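Local structure of GRMZM2G135359 pseudokinase (Zea mays, 6CPY) at residues M55-T60 with V69-V74; E83-Y88 with F116-V121. The protein is probably a membrane-anchored receptor-like pseudokinase, seen here as its kinase-fold domain, which may bind ATP but is unlikely to be an active phosphotransferase. All coordinates share one frame; numbering follows the deposited sequence.

How the interactions relate
Both interactions belong to the N-terminal lobe of the kinase fold and sit on the same sheet, their centres about 12 Å apart. Interaction 1 zips two strands of that sheet into a hairpin; it is partly buried and rests mainly on backbone hydrogen bonds. Interaction 2 is more fully buried and packs a helix against the sheet through side chains: a salt bridge, a tyrosine hydroxyl and apolar packing. The chain runs from one to the other, since strand 66-72 leads on to helix 82-96. The two also meet directly, because strands 66-72 and 117-123 are neighbours: Ala70 N lies 2.8 Å from Met120 O, a probable hydrogen bond.

Interaction 1: M55-T60 with V69-V74; sequences MLYKGT and VASSLV
The beta hairpin of the kinase N-lobe, strands 54-60 and 66-72, is joined here by the antiparallel ladder of Met55, Leu56 and Tyr57 on Ser71, Ala70 and Val69. Tyr57 and Val69 form a hydrogen-bonded pair, with Tyr57 N to Val69 O at 2.9 Å and Val69 N to Tyr57 O at 2.8 Å. Met55 and Ser71 repeat this, Ser71 N giving a 2.9 Å bond to Met55 O. Between them lies the non-hydrogen-bonded pair, where Leu56 CD2 rests 3.8 Å from Ala70 CB. From the sequence, Ala70 probably occupies the place of the ATP-anchoring lysine of active kinases, which would fit a pseudokinase.

The other face carries Met55, Tyr57, Val69 and Ser71. With CG beside its own backbone N (chi1 -64°), Tyr57 turns the edge of its ring to Ser71, Tyr57 CE2 lying 3.9 Å from Ser71 CB, nearly in the ring plane; Phe44 meets the same ring edge-to-face. Past the ladder, Leu73 reaches back and its CD2 touches Met55 CG at 3.9 Å, the two side chains crossing at about a right angle. Strand 47-50 flanks the hairpin beside 54-60, and strand 117-123 flanks it beside 66-72.

Interaction 2: E83-Y88 with F116-V121; sequences ENESQY and FTRVMV
This is a buried helix-on-sheet contact in the kinase N-lobe, where helix 82-96, the C helix of the fold, sets Glu85 and Tyr88 against Arg118, Val119 and Met120 of strand 117-123. The axes of the two short segments come within 10.8 Å of each other and run nearly parallel, at 16°, so long side chains bridge the gap.

Tyr88 is the central piece. Its CG stands anti to the backbone N (chi1 175°), which sends the ring straight out to the strand, and the hydroxyl OH donates to Val119 O at 2.7 Å from above the carbonyl plane. Arg118 CD covers one face, 4.1 Å from the ring centroid, in a CH-pi contact. From the other side of the ring plane, Met120 comes obliquely along an extended chain, its CE 3.5 Å from Tyr88 CD1.

Beyond the ring, Arg118 NE makes a 2.8 Å salt bridge to Glu85 OE1, on the syn lone pair and in the guanidinium plane, although carboxylate and guanidinium planes stand 83° apart. Arg118 NH1 also donates to Thr117 O at 2.9 Å, which helps fix the group's rotation. Arg118 pairs with Glu113 and Glu111 too, with Trp80 as cation-pi partner, while Glu85 also holds Arg89 and Trp80 NE1. A leucine in place of Arg118 would probably leave the acidic cluster of Glu85, Glu111 and Glu113 without the charge they share, though Glu85 would keep Arg89.

Strand 117-123 runs between 66-72 and 106-112, and Tyr88 reaches Tyr109 and Glu111 of the latter.

Interaction 1: M55-T60 with V69-V74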
ATOM      1  N   MET A  55      -9.564  -1.409 -12.483  1.00 35.46           N
ATOM      2  CA  MET A  55      -9.655  -2.868 -12.472  1.00 34.84           C
ATOM      3  C   MET A  55      -8.249  -3.396 -12.287  1.00 32.94           C
ATOM      4  O   MET A  55      -7.310  -2.777 -12.795  1.00 30.13           O
ATOM      5  CB  MET A  55     -10.157  -3.380 -13.823  1.00 37.13           C
ATOM      6  CG  MET A  55     -11.595  -3.056 -14.147  1.00 39.72           C
ATOM      7  SD  MET A  55     -12.749  -3.899 -13.056  1.00 42.60           S
ATOM      8  CE  MET A  55     -12.296  -5.616 -13.285  1.00 44.13           C
ATOM      9  N   LEU A  56      -8.103  -4.531 -11.595  1.00 30.81           N
ATOM     10  CA  LEU A  56      -6.796  -5.168 -11.399  1.00 32.23           C
ATOM     11  C   LEU A  56      -6.735  -6.544 -12.056  1.00 32.05           C
ATOM     12  O   LEU A  56      -7.501  -7.444 -11.701  1.00 32.78           O
ATOM     13  CB  LEU A  56      -6.488  -5.321  -9.918  1.00 33.96           C
ATOM     14  CG  LEU A  56      -6.400  -4.005  -9.169  1.00 37.01           C
ATOM     15  CD1 LEU A  56      -6.524  -4.272  -7.678  1.00 37.24           C
ATOM     16  CD2 LEU A  56      -5.092  -3.300  -9.510  1.00 39.33           C
ATOM     17  N   TYR A  57      -5.816  -6.695 -13.004  1.00 29.30           N
ATOM     18  CA  TYR A  57      -5.705  -7.907 -13.800  1.00 29.14           C
ATOM     19  C   TYR A  57      -4.421  -8.635 -13.501  1.00 28.34           C
ATOM     20  O   TYR A  57      -3.376  -8.027 -13.284  1.00 26.65           O
ATOM     21  CB  TYR A  57      -5.765  -7.580 -15.290  1.00 30.25           C
ATOM     22  CG  TYR A  57      -7.084  -7.001 -15.722  1.00 31.79           C
ATOM     23  CD1 TYR A  57      -8.214  -7.809 -15.831  1.00 32.77           C
ATOM     24  CD2 TYR A  57      -7.213  -5.642 -16.015  1.00 33.44           C
ATOM     25  CE1 TYR A  57      -9.431  -7.284 -16.220  1.00 34.03           C
ATOM     26  CE2 TYR A  57      -8.431  -5.110 -16.415  1.00 34.64           C
ATOM     27  CZ  TYR A  57      -9.531  -5.938 -16.513  1.00 34.78           C
ATOM     28  OH  TYR A  57     -10.749  -5.438 -16.891  1.00 38.01           O
ATOM     29  N   LYS A  58      -4.502  -9.959 -13.510  1.00 26.79           N
ATOM     30  CA  LYS A  58      -3.335 -10.791 -13.315  1.00 27.34           C
ATOM     31  C   LYS A  58      -2.678 -11.044 -14.662  1.00 26.20           C
ATOM     32  O   LYS A  58      -3.354 -11.303 -15.662  1.00 26.26           O
ATOM     33  CB  LYS A  58      -3.739 -12.125 -12.671  1.00 28.09           C
ATOM     34  CG  LYS A  58      -2.612 -13.125 -12.510  1.00 29.55           C
ATOM     35  CD  LYS A  58      -1.618 -12.690 -11.448  1.00 30.50           C
ATOM     36  CE  LYS A  58      -0.340 -13.501 -11.513  1.00 31.45           C
ATOM     37  NZ  LYS A  58      -0.579 -14.953 -11.324  1.00 34.40           N
ATOM     38  N   GLY A  59      -1.353 -10.970 -14.685  1.00 25.80           N
ATOM     39  CA  GLY A  59      -0.605 -11.420 -15.840  1.00 25.00           C
ATOM     40  C   GLY A  59       0.738 -12.018 -15.475  1.00 24.86           C
ATOM     41  O   GLY A  59       1.132 -12.049 -14.306  1.00 24.39           O
ATOM     42  N   THR A  60       1.432 -12.503 -16.498  1.00 23.85           N
ATOM     43  CA  THR A  60       2.797 -12.987 -16.382  1.00 25.88           C
ATOM     44  C   THR A  60       3.567 -12.540 -17.606  1.00 28.56           C
ATOM     45  O   THR A  60       3.184 -12.860 -18.740  1.00 29.25           O
ATOM     46  CB  THR A  60       2.852 -14.529 -16.297  1.00 26.23           C
ATOM     47  OG1 THR A  60       1.965 -14.976 -15.269  1.00 26.17           O
ATOM     48  CG2 THR A  60       4.270 -15.008 -15.976  1.00 27.55           C
ATOM     49  N   VAL A  69      -1.871  -5.706 -13.033  1.00 23.91           N
ATOM     50  CA  VAL A  69      -2.039  -4.605 -13.963  1.00 24.16           C
ATOM     51  C   VAL A  69      -3.233  -3.780 -13.536  1.00 23.12           C
ATOM     52  O   VAL A  69      -4.345  -4.288 -13.481  1.00 24.26           O
ATOM     53  CB  VAL A  69      -2.223  -5.145 -15.382  1.00 25.51           C
ATOM     54  CG1 VAL A  69      -2.497  -4.017 -16.363  1.00 27.24           C
ATOM     55  CG2 VAL A  69      -0.990  -5.948 -15.775  1.00 25.29           C
ATOM     56  N   ALA A  70      -2.989  -2.510 -13.210  1.00 23.51           N
ATOM     57  CA  ALA A  70      -4.045  -1.584 -12.825  1.00 24.62           C
ATOM     58  C   ALA A  70      -4.471  -0.840 -14.076  1.00 26.21           C
ATOM     59  O   ALA A  70      -3.646  -0.184 -14.713  1.00 24.96           O
ATOM     60  CB  ALA A  70      -3.547  -0.608 -11.767  1.00 24.63           C
ATOM     61  N   SER A  71      -5.759  -0.935 -14.413  1.00 27.81           N
ATOM     62  CA  SER A  71      -6.283  -0.412 -15.665  1.00 30.16           C
ATOM     63  C   SER A  71      -7.401   0.570 -15.370  1.00 32.67           C
ATOM     64  O   SER A  71      -8.289   0.290 -14.552  1.00 32.13           O
ATOM     65  CB  SER A  71      -6.811  -1.555 -16.544  1.00 31.93           C
ATOM     66  OG  SER A  71      -7.324  -1.087 -17.791  1.00 33.33           O
ATOM     67  N   SER A  72      -7.354   1.719 -16.040  1.00 32.50           N
ATOM     68  CA  SER A  72      -8.383   2.735 -15.912  1.00 33.37           C
ATOM     69  C   SER A  72      -9.747   2.171 -16.283  1.00 35.07           C
ATOM     70  O   SER A  72      -9.853   1.274 -17.115  1.00 33.03           O
ATOM     71  CB  SER A  72      -8.061   3.926 -16.830  1.00 33.94           C
ATOM     72  OG  SER A  72      -9.054   4.942 -16.716  1.00 33.35           O
ATOM     73  N   LEU A  73     -10.788   2.717 -15.672  1.00 37.33           N
ATOM     74  CA  LEU A  73     -12.156   2.363 -16.020  1.00 40.15           C
ATOM     75  C   LEU A  73     -12.601   3.077 -17.301  1.00 42.76           C
ATOM     76  O   LEU A  73     -13.605   2.699 -17.900  1.00 42.54           O
ATOM     77  CB  LEU A  73     -13.105   2.711 -14.875  1.00 43.07           C
ATOM     78  CG  LEU A  73     -12.765   2.098 -13.511  1.00 43.87           C
ATOM     79  CD1 LEU A  73     -13.735   2.605 -12.446  1.00 43.72           C
ATOM     80  CD2 LEU A  73     -12.771   0.581 -13.589  1.00 44.12           C
ATOM     81  N   VAL A  74     -11.851   4.102 -17.708  1.00 42.70           N
ATOM     82  CA  VAL A  74     -12.143   4.865 -18.927  1.00 41.48           C
ATOM     83  C   VAL A  74     -11.974   3.991 -20.172  1.00 42.16           C
ATOM     84  O   VAL A  74     -10.936   3.358 -20.346  1.00 42.86           O
ATOM     85  CB  VAL A  74     -11.237   6.110 -19.018  1.00 40.98           C
ATOM     86  CG1 VAL A  74     -11.414   6.832 -20.350  1.00 41.27           C
ATOM     87  CG2 VAL A  74     -11.529   7.050 -17.859  1.00 40.95           C
TER

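Interaction 2: E83-Y88 with F116-V121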
ATOM      1  N   GLU A  83      -6.207  16.617 -18.010  1.00 42.00           N
ATOM      2  CA  GLU A  83      -5.884  16.509 -16.578  1.00 43.80           C
ATOM      3  C   GLU A  83      -5.659  15.049 -16.187  1.00 41.39           C
ATOM      4  O   GLU A  83      -4.729  14.749 -15.442  1.00 40.63           O
ATOM      5  CB  GLU A  83      -6.986  17.147 -15.719  1.00 48.15           C
ATOM      6  CG  GLU A  83      -6.889  16.914 -14.209  1.00 51.98           C
ATOM      7  CD  GLU A  83      -5.651  17.517 -13.559  1.00 55.51           C
ATOM      8  OE1 GLU A  83      -5.022  18.419 -14.151  1.00 59.02           O
ATOM      9  OE2 GLU A  83      -5.308  17.091 -12.434  1.00 60.00           O
ATOM     10  N   ASN A  84      -6.514  14.151 -16.683  1.00 39.41           N
ATOM     11  CA  ASN A  84      -6.335  12.717 -16.462  1.00 36.64           C
ATOM     12  C   ASN A  84      -4.951  12.299 -16.938  1.00 33.67           C
ATOM     13  O   ASN A  84      -4.239  11.590 -16.229  1.00 31.21           O
ATOM     14  CB  ASN A  84      -7.397  11.884 -17.206  1.00 37.99           C
ATOM     15  CG  ASN A  84      -8.744  11.857 -16.508  1.00 39.73           C
ATOM     16  OD1 ASN A  84      -9.787  11.902 -17.165  1.00 40.80           O
ATOM     17  ND2 ASN A  84      -8.738  11.765 -15.183  1.00 41.34           N
ATOM     18  N   GLU A  85      -4.574  12.734 -18.144  1.00 33.52           N
ATOM     19  CA  GLU A  85      -3.281  12.379 -18.717  1.00 32.94           C
ATOM     20  C   GLU A  85      -2.148  12.920 -17.864  1.00 32.42           C
ATOM     21  O   GLU A  85      -1.164  12.239 -17.619  1.00 29.82           O
ATOM     22  CB  GLU A  85      -3.147  12.910 -20.153  1.00 31.67           C
ATOM     23  CG  GLU A  85      -1.891  12.460 -20.883  1.00 31.66           C
ATOM     24  CD  GLU A  85      -1.750  10.944 -21.012  1.00 31.72           C
ATOM     25  OE1 GLU A  85      -2.777  10.221 -21.022  1.00 31.93           O
ATOM     26  OE2 GLU A  85      -0.596  10.482 -21.112  1.00 32.98           O
ATOM     27  N   SER A  86      -2.303  14.154 -17.406  1.00 34.73           N
ATOM     28  CA  SER A  86      -1.292  14.788 -16.577  1.00 35.71           C
ATOM     29  C   SER A  86      -1.089  14.034 -15.252  1.00 33.48           C
ATOM     30  O   SER A  86       0.045  13.780 -14.857  1.00 34.07           O
ATOM     31  CB  SER A  86      -1.677  16.247 -16.310  1.00 37.39           C
ATOM     32  OG  SER A  86      -0.645  16.895 -15.599  1.00 43.93           O
ATOM     33  N   GLN A  87      -2.183  13.668 -14.592  1.00 33.68           N
ATOM     34  CA  GLN A  87      -2.117  12.927 -13.331  1.00 33.64           C
ATOM     35  C   GLN A  87      -1.580  11.509 -13.514  1.00 31.76           C
ATOM     36  O   GLN A  87      -0.926  10.961 -12.631  1.00 29.26           O
ATOM     37  CB  GLN A  87      -3.492  12.885 -12.668  1.00 36.38           C
ATOM     38  CG  GLN A  87      -3.940  14.238 -12.131  1.00 40.24           C
ATOM     39  CD  GLN A  87      -3.070  14.720 -10.973  1.00 42.85           C
ATOM     40  OE1 GLN A  87      -2.262  15.635 -11.129  1.00 46.51           O
ATOM     41  NE2 GLN A  87      -3.220  14.090  -9.810  1.00 45.83           N
ATOM     42  N   TYR A  88      -1.881  10.916 -14.665  1.00 29.70           N
ATOM     43  CA  TYR A  88      -1.353   9.606 -15.028  1.00 28.26           C
ATOM     44  C   TYR A  88       0.171   9.634 -15.129  1.00 28.69           C
ATOM     45  O   TYR A  88       0.863   8.803 -14.550  1.00 27.67           O
ATOM     46  CB  TYR A  88      -1.996   9.149 -16.345  1.00 26.99           C
ATOM     47  CG  TYR A  88      -1.469   7.851 -16.920  1.00 26.91           C
ATOM     48  CD1 TYR A  88      -1.996   6.618 -16.512  1.00 26.42           C
ATOM     49  CD2 TYR A  88      -0.480   7.848 -17.886  1.00 26.30           C
ATOM     50  CE1 TYR A  88      -1.537   5.434 -17.045  1.00 26.17           C
ATOM     51  CE2 TYR A  88      -0.004   6.660 -18.420  1.00 26.85           C
ATOM     52  CZ  TYR A  88      -0.531   5.459 -17.997  1.00 26.35           C
ATOM     53  OH  TYR A  88      -0.050   4.291 -18.543  1.00 27.65           O
ATOM     54  N   PHE A 116      -8.444   2.080 -26.443  1.00 28.84           N
ATOM     55  CA  PHE A 116      -7.996   3.019 -25.418  1.00 28.64           C
ATOM     56  C   PHE A 116      -7.476   2.264 -24.192  1.00 27.62           C
ATOM     57  O   PHE A 116      -8.178   1.423 -23.634  1.00 26.60           O
ATOM     58  CB  PHE A 116      -9.101   3.978 -25.012  1.00 29.32           C
ATOM     59  CG  PHE A 116      -8.634   5.020 -24.050  1.00 29.28           C
ATOM     60  CD1 PHE A 116      -7.920   6.111 -24.505  1.00 31.50           C
ATOM     61  CD2 PHE A 116      -8.847   4.872 -22.694  1.00 30.98           C
ATOM     62  CE1 PHE A 116      -7.448   7.067 -23.621  1.00 31.77           C
ATOM     63  CE2 PHE A 116      -8.383   5.828 -21.799  1.00 30.10           C
ATOM     64  CZ  PHE A 116      -7.686   6.917 -22.269  1.00 30.80           C
ATOM     65  N   THR A 117      -6.237   2.566 -23.809  1.00 26.79           N
ATOM     66  CA  THR A 117      -5.541   1.847 -22.740  1.00 25.96           C
ATOM     67  C   THR A 117      -4.762   2.830 -21.875  1.00 25.60           C
ATOM     68  O   THR A 117      -3.951   3.600 -22.377  1.00 24.53           O
ATOM     69  CB  THR A 117      -4.521   0.855 -23.335  1.00 26.37           C
ATOM     70  OG1 THR A 117      -5.154   0.052 -24.342  1.00 25.82           O
ATOM     71  CG2 THR A 117      -3.916  -0.042 -22.254  1.00 26.23           C
ATOM     72  N   ARG A 118      -5.001   2.795 -20.570  1.00 25.53           N
ATOM     73  CA  ARG A 118      -4.160   3.528 -19.639  1.00 24.62           C
ATOM     74  C   ARG A 118      -3.931   2.612 -18.456  1.00 24.23           C
ATOM     75  O   ARG A 118      -4.815   2.450 -17.615  1.00 24.13           O
ATOM     76  CB  ARG A 118      -4.836   4.830 -19.200  1.00 26.13           C
ATOM     77  CG  ARG A 118      -4.918   5.906 -20.274  1.00 26.85           C
ATOM     78  CD  ARG A 118      -3.543   6.441 -20.627  1.00 27.00           C
ATOM     79  NE  ARG A 118      -3.591   7.552 -21.565  1.00 29.15           N
ATOM     80  CZ  ARG A 118      -3.848   7.444 -22.871  1.00 29.85           C
ATOM     81  NH1 ARG A 118      -4.124   6.267 -23.425  1.00 28.48           N
ATOM     82  NH2 ARG A 118      -3.857   8.537 -23.628  1.00 32.58           N
ATOM     83  N   VAL A 119      -2.780   1.949 -18.440  1.00 24.79           N
ATOM     84  CA  VAL A 119      -2.474   1.004 -17.359  1.00 24.16           C
ATOM     85  C   VAL A 119      -1.120   1.243 -16.722  1.00 23.45           C
ATOM     86  O   VAL A 119      -0.206   1.854 -17.308  1.00 21.64           O
ATOM     87  CB  VAL A 119      -2.582  -0.499 -17.769  1.00 27.59           C
ATOM     88  CG1 VAL A 119      -3.810  -0.797 -18.621  1.00 26.68           C
ATOM     89  CG2 VAL A 119      -1.310  -1.011 -18.396  1.00 28.70           C
ATOM     90  N   MET A 120      -0.994   0.713 -15.510  1.00 22.60           N
ATOM     91  CA  MET A 120       0.235   0.706 -14.754  1.00 22.82           C
ATOM     92  C   MET A 120       0.457  -0.724 -14.316  1.00 22.00           C
ATOM     93  O   MET A 120      -0.490  -1.412 -13.921  1.00 23.12           O
ATOM     94  CB  MET A 120       0.130   1.646 -13.540  1.00 24.87           C
ATOM     95  CG  MET A 120       0.077   3.105 -13.970  1.00 26.45           C
ATOM     96  SD  MET A 120      -0.005   4.268 -12.602  1.00 28.59           S
ATOM     97  CE  MET A 120      -0.615   5.725 -13.461  1.00 29.47           C
ATOM     98  N   VAL A 121       1.698  -1.172 -14.434  1.00 20.82           N
ATOM     99  CA  VAL A 121       2.062  -2.556 -14.198  1.00 21.68           C
ATOM    100  C   VAL A 121       2.835  -2.644 -12.883  1.00 21.62           C
ATOM    101  O   VAL A 121       3.888  -2.029 -12.733  1.00 21.86           O
ATOM    102  CB  VAL A 121       2.932  -3.102 -15.346  1.00 21.96           C
ATOM    103  CG1 VAL A 121       3.345  -4.550 -15.088  1.00 22.46           C
ATOM    104  CG2 VAL A 121       2.217  -2.948 -16.673  1.00 23.54           C
TER